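Local coordinates for pectinesterase inhibitor (Actinidia chinensis, PDB 1XG2), which inhibits pectin methylesterase, the enzyme that de-esterifies cell-wall pectin, and may take part in regulating fruit ripening, at residues B[7-12]-B[21-26]; B[50-55]-B[127-132]. All coordinates share one frame; numbering follows the deposited sequence.

Interaction 1. Residues B[7-12]-B[21-26]; sequences SEICPK and QALESD
C10 and L23 mark the nearest backbone approach between 7-12 and 21-26, with their CA atoms 8.9 Å apart, so the two pieces meet through side chains alone. They belong to the N-terminal helical hairpin of the PMEI family, in which helices 4-9 and 16-24 precede the four-helix bundle; a disulfide runs from C10, in the 3-10 turn just after helix 4-9, to C19 of helix 16-24. The CG of L23 stands anti to the carbonyl carbon (chi1 -66°), and the extended chain beyond it brings the CD1 methyl to the SG of C10 at 3.8 Å. The same methyl meets the CG2 branch of I9 at 4.3 Å. Leucine suits this place because it is apolar and long enough to bring CD1 to both the half-cystine sulfur and I9, and all three residues are buried. The bundle lies beneath: L23 touches S41 and I9 touches L37 of helix 34-60, while I9 also packs on I146 and L149 of helix 127-149. Within each segment a polar side chain turns back on its own backbone. S25 OG shares the carbonyl oxygen of A22 with S25 N, and K12 NZ reaches the E8 carbonyl oxygen at 2.7 Å, on a lone pair.

Interaction 2. Residues B[50-55]-B[127-132]; sequences KQTSKI and TQLHQA
T52 and A132 are the nearest pair of CA atoms between 50-55 and 127-132, in the antiparallel pairing of helices 34-60 and 127-149 within the inhibitor's four-helix bundle. Both hydroxyl and methyl of T52 face the alanine: A132 CB lies 3.3 Å from OG1 and 3.6 Å from CG2. Small residues suit this level, where the CA atoms of T52 and A132 are 6.4 Å apart, with the short axes passing at 10.6 Å and running at 160°. On the inner side, the CG2 of T52 also meets CD1 of L129 at 4.1 Å, the two side chains crossing at about a right angle. Nearer the start of helix 127-149, I55 and Q128 approach from opposite directions. Q128 is extended, its CG anti to the backbone N (chi1 -172°), which carries the amide across to the isoleucine; CD sits 3.7 Å from the CG2 of I55, while OE1 lies alongside CG1 and CD1. The long glutamine thus covers an apolar side chain with its own chain and amide at the exposed margin. Farther out, Y79 of helix 66-95 touches T52, and F119 packs against L129. The threonine hydroxyl is positioned by a hydrogen bond with the backbone O of S48, one turn earlier in its helix. It also binds a water at 2.6 Å from OG1, and that water donates to A132 O at 2.8 Å.

How the interactions relate
The two contacts meet on the same pair of long helices, one joining them and the other packing against them. Interaction 2 joins helix 34-60 directly to helix 127-149, whereas interaction 1 joins the short N-terminal pieces: helix 4-9 rests on both long helices through I9, and L23 of helix 16-24 rests on helix 34-60. Their centres are 22 Å apart and their nearest atoms about 11 Å, so they do not touch. Interaction 1 is small but wholly buried, apolar and includes one half of a disulfide; interaction 2 buries more than twice the surface, grades from a buried threonine and leucine to an exposed glutamine, and adds a water bridge. Neither has a direct hydrogen bond between its segments.

Interaction 1. Residues B[7-12]-B[21-26]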
loop_
_atom_site.group_PDB
_atom_site.type_symbol
_atom_site.label_atom_id
_atom_site.label_comp_id
_atom_site.label_asym_id
_atom_site.label_seq_id
_atom_site.Cartn_x
_atom_site.Cartn_y
_atom_site.Cartn_z
ATOM N N SER B 7 20.953 -12.710 -20.362
ATOM C CA SER B 7 20.812 -11.592 -21.294
ATOM C C SER B 7 19.397 -11.018 -21.356
ATOM O O SER B 7 19.212 -9.883 -21.793
ATOM C CB SER B 7 21.278 -11.987 -22.704
ATOM O OG SER B 7 20.310 -12.835 -23.297
ATOM N N GLU B 8 18.407 -11.791 -20.918
ATOM C CA GLU B 8 17.040 -11.284 -20.799
ATOM C C GLU B 8 16.716 -10.667 -19.453
ATOM O O GLU B 8 15.751 -9.907 -19.339
ATOM C CB GLU B 8 16.043 -12.410 -21.046
ATOM C CG GLU B 8 16.143 -13.023 -22.427
ATOM C CD GLU B 8 15.030 -14.025 -22.660
ATOM O OE1 GLU B 8 15.321 -15.137 -23.110
ATOM O OE2 GLU B 8 13.871 -13.682 -22.363
ATOM N N ILE B 9 17.484 -11.025 -18.429
ATOM C CA ILE B 9 17.195 -10.592 -17.065
ATOM C C ILE B 9 17.936 -9.315 -16.726
ATOM O O ILE B 9 17.324 -8.290 -16.455
ATOM C CB ILE B 9 17.554 -11.705 -16.057
ATOM C CG1 ILE B 9 16.674 -12.936 -16.283
ATOM C CG2 ILE B 9 17.341 -11.221 -14.632
ATOM C CD1 ILE B 9 17.211 -14.194 -15.591
ATOM N N CYS B 10 19.264 -9.374 -16.753
ATOM C CA CYS B 10 20.064 -8.279 -16.226
ATOM C C CYS B 10 19.797 -6.909 -16.876
ATOM O O CYS B 10 19.649 -5.932 -16.155
ATOM C CB CYS B 10 21.553 -8.655 -16.209
ATOM S SG CYS B 10 21.797 -9.928 -14.954
ATOM N N PRO B 11 19.709 -6.818 -18.200
ATOM C CA PRO B 11 19.387 -5.525 -18.850
ATOM C C PRO B 11 18.054 -4.872 -18.443
ATOM O O PRO B 11 17.926 -3.657 -18.572
ATOM C CB PRO B 11 19.359 -5.864 -20.341
ATOM C CG PRO B 11 20.135 -7.116 -20.467
ATOM C CD PRO B 11 19.956 -7.887 -19.183
ATOM N N LYS B 12 17.097 -5.663 -17.965
ATOM C CA LYS B 12 15.800 -5.150 -17.509
ATOM C C LYS B 12 15.794 -4.705 -16.046
ATOM O O LYS B 12 14.798 -4.147 -15.585
ATOM C CB LYS B 12 14.710 -6.212 -17.710
ATOM C CG LYS B 12 14.281 -6.425 -19.150
ATOM C CD LYS B 12 13.321 -7.620 -19.259
ATOM C CE LYS B 12 13.087 -8.037 -20.704
ATOM N NZ LYS B 12 14.225 -8.817 -21.285
ATOM N N GLN B 21 26.791 -9.779 -11.465
ATOM C CA GLN B 21 27.649 -10.234 -10.387
ATOM C C GLN B 21 26.936 -11.296 -9.540
ATOM O O GLN B 21 27.518 -12.329 -9.208
ATOM C CB GLN B 21 28.048 -9.023 -9.553
ATOM C CG GLN B 21 28.990 -9.253 -8.409
ATOM C CD GLN B 21 29.262 -7.932 -7.684
ATOM O OE1 GLN B 21 29.143 -7.844 -6.452
ATOM N NE2 GLN B 21 29.557 -6.886 -8.462
ATOM N N ALA B 22 25.659 -11.066 -9.252
ATOM C CA ALA B 22 24.876 -11.974 -8.422
ATOM C C ALA B 22 24.632 -13.307 -9.125
ATOM O O ALA B 22 24.832 -14.361 -8.533
ATOM C CB ALA B 22 23.542 -11.328 -8.026
ATOM N N LEU B 23 24.199 -13.264 -10.382
ATOM C CA LEU B 23 23.914 -14.474 -11.139
ATOM C C LEU B 23 25.196 -15.264 -11.469
ATOM O O LEU B 23 25.197 -16.490 -11.445
ATOM C CB LEU B 23 23.111 -14.132 -12.416
ATOM C CG LEU B 23 21.693 -13.578 -12.149
ATOM C CD1 LEU B 23 20.863 -13.321 -13.437
ATOM C CD2 LEU B 23 20.918 -14.480 -11.214
ATOM N N GLU B 24 26.290 -14.559 -11.734
ATOM C CA GLU B 24 27.576 -15.210 -12.016
ATOM C C GLU B 24 28.197 -15.827 -10.756
ATOM O O GLU B 24 29.139 -16.613 -10.859
ATOM C CB GLU B 24 28.570 -14.227 -12.648
ATOM C CG GLU B 24 28.517 -14.161 -14.173
ATOM C CD GLU B 24 29.590 -13.243 -14.752
ATOM O OE1 GLU B 24 30.174 -12.435 -13.979
ATOM O OE2 GLU B 24 29.840 -13.317 -15.978
ATOM N N SER B 25 27.684 -15.484 -9.571
ATOM C CA SER B 25 28.190 -16.064 -8.325
ATOM C C SER B 25 27.679 -17.500 -8.106
ATOM O O SER B 25 28.115 -18.178 -7.187
ATOM C CB SER B 25 27.857 -15.169 -7.126
ATOM O OG SER B 25 26.498 -15.293 -6.742
ATOM N N ASP B 26 26.743 -17.938 -8.949
ATOM C CA ASP B 26 26.250 -19.321 -8.965
ATOM C C ASP B 26 27.184 -20.222 -9.788
ATOM O O ASP B 26 27.235 -20.093 -11.001
ATOM C CB ASP B 26 24.839 -19.348 -9.569
ATOM C CG ASP B 26 24.167 -20.714 -9.474
ATOM O OD1 ASP B 26 24.824 -21.700 -9.090
ATOM O OD2 ASP B 26 22.962 -20.891 -9.770
#

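Interaction 2. Residues B[50-55]-B[127-132]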
loop_
_atom_site.group_PDB
_atom_site.type_symbol
_atom_site.label_atom_id
_atom_site.label_comp_id
_atom_site.label_asym_id
_atom_site.label_seq_id
_atom_site.Cartn_x
_atom_site.Cartn_y
_atom_site.Cartn_z
ATOM N N LYS B 50 18.432 -9.911 5.544
ATOM C CA LYS B 50 18.736 -10.437 6.876
ATOM C C LYS B 50 19.968 -9.749 7.452
ATOM O O LYS B 50 19.977 -9.357 8.624
ATOM C CB LYS B 50 18.923 -11.950 6.841
ATOM C CG LYS B 50 17.616 -12.716 6.726
ATOM C CD LYS B 50 17.852 -14.206 6.729
ATOM C CE LYS B 50 16.556 -14.987 6.917
ATOM N NZ LYS B 50 16.741 -16.404 6.493
ATOM N N GLN B 51 20.988 -9.556 6.624
ATOM C CA GLN B 51 22.183 -8.846 7.057
ATOM C C GLN B 51 21.856 -7.400 7.447
ATOM O O GLN B 51 22.375 -6.875 8.442
ATOM C CB GLN B 51 23.267 -8.867 5.972
ATOM C CG GLN B 51 24.466 -7.969 6.310
ATOM C CD GLN B 51 25.611 -8.073 5.302
ATOM O OE1 GLN B 51 26.351 -9.072 5.284
ATOM N NE2 GLN B 51 25.773 -7.031 4.476
ATOM N N THR B 52 20.997 -6.754 6.663
ATOM C CA THR B 52 20.661 -5.362 6.896
ATOM C C THR B 52 19.832 -5.195 8.165
ATOM O O THR B 52 19.990 -4.208 8.876
ATOM C CB THR B 52 19.964 -4.765 5.661
ATOM O OG1 THR B 52 20.886 -4.766 4.561
ATOM C CG2 THR B 52 19.634 -3.300 5.863
ATOM N N SER B 53 18.988 -6.177 8.466
ATOM C CA SER B 53 18.259 -6.199 9.729
ATOM C C SER B 53 19.242 -6.071 10.904
ATOM O O SER B 53 18.986 -5.355 11.877
ATOM C CB SER B 53 17.447 -7.496 9.842
ATOM O OG SER B 53 16.873 -7.620 11.130
ATOM N N LYS B 54 20.375 -6.757 10.798
ATOM C CA LYS B 54 21.402 -6.700 11.853
ATOM C C LYS B 54 22.122 -5.364 11.878
ATOM O O LYS B 54 22.452 -4.858 12.945
ATOM C CB LYS B 54 22.407 -7.835 11.684
ATOM C CG LYS B 54 21.776 -9.200 11.748
ATOM C CD LYS B 54 22.799 -10.288 11.527
ATOM C CE LYS B 54 22.201 -11.631 11.872
ATOM N NZ LYS B 54 22.772 -12.699 11.004
ATOM N N ILE B 55 22.355 -4.787 10.698
ATOM C CA ILE B 55 22.940 -3.459 10.580
ATOM C C ILE B 55 22.053 -2.422 11.264
ATOM O O ILE B 55 22.542 -1.562 11.998
ATOM C CB ILE B 55 23.173 -3.081 9.107
ATOM C CG1 ILE B 55 24.342 -3.903 8.559
ATOM C CG2 ILE B 55 23.421 -1.563 8.973
ATOM C CD1 ILE B 55 24.504 -3.822 7.042
ATOM N N THR B 127 25.085 6.497 5.548
ATOM C CA THR B 127 25.472 5.985 4.240
ATOM C C THR B 127 25.371 4.471 4.148
ATOM O O THR B 127 24.887 3.957 3.147
ATOM C CB THR B 127 26.901 6.428 3.901
ATOM O OG1 THR B 127 26.928 7.857 3.811
ATOM C CG2 THR B 127 27.285 5.968 2.500
ATOM N N GLN B 128 25.817 3.770 5.190
ATOM C CA GLN B 128 25.760 2.304 5.252
ATOM C C GLN B 128 24.342 1.773 4.995
ATOM O O GLN B 128 24.146 0.773 4.299
ATOM C CB GLN B 128 26.219 1.812 6.630
ATOM C CG GLN B 128 26.370 0.303 6.717
ATOM C CD GLN B 128 26.811 -0.233 8.078
ATOM O OE1 GLN B 128 27.334 -1.345 8.136
ATOM N NE2 GLN B 128 26.576 0.513 9.156
ATOM N N LEU B 129 23.362 2.424 5.603
ATOM C CA LEU B 129 21.973 1.998 5.470
ATOM C C LEU B 129 21.415 2.414 4.110
ATOM O O LEU B 129 20.672 1.659 3.489
ATOM C CB LEU B 129 21.145 2.577 6.611
ATOM C CG LEU B 129 19.668 2.194 6.668
ATOM C CD1 LEU B 129 19.503 0.694 6.672
ATOM C CD2 LEU B 129 19.046 2.822 7.912
ATOM N N HIS B 130 21.743 3.619 3.653
ATOM C CA HIS B 130 21.331 4.048 2.322
ATOM C C HIS B 130 21.797 3.013 1.282
ATOM O O HIS B 130 21.015 2.579 0.447
ATOM C CB HIS B 130 21.838 5.464 2.008
ATOM C CG HIS B 130 21.585 5.897 0.600
ATOM N ND1 HIS B 130 20.339 5.835 0.017
ATOM C CD2 HIS B 130 22.420 6.389 -0.347
ATOM C CE1 HIS B 130 20.415 6.276 -1.227
ATOM N NE2 HIS B 130 21.667 6.619 -1.473
ATOM N N GLN B 131 23.044 2.559 1.382
ATOM C CA GLN B 131 23.567 1.596 0.412
ATOM C C GLN B 131 22.875 0.245 0.522
ATOM O O GLN B 131 22.597 -0.400 -0.500
ATOM C CB GLN B 131 25.087 1.442 0.536
ATOM C CG GLN B 131 25.867 2.672 0.048
ATOM C CD GLN B 131 25.676 2.952 -1.435
ATOM O OE1 GLN B 131 25.969 2.100 -2.276
ATOM N NE2 GLN B 131 25.173 4.136 -1.756
ATOM N N ALA B 132 22.583 -0.172 1.749
ATOM C CA ALA B 132 21.930 -1.455 2.003
ATOM C C ALA B 132 20.492 -1.467 1.458
ATOM O O ALA B 132 20.062 -2.481 0.930
ATOM C CB ALA B 132 21.963 -1.787 3.513
HETATM O O HOH W 1 19.858 -4.969 2.175
#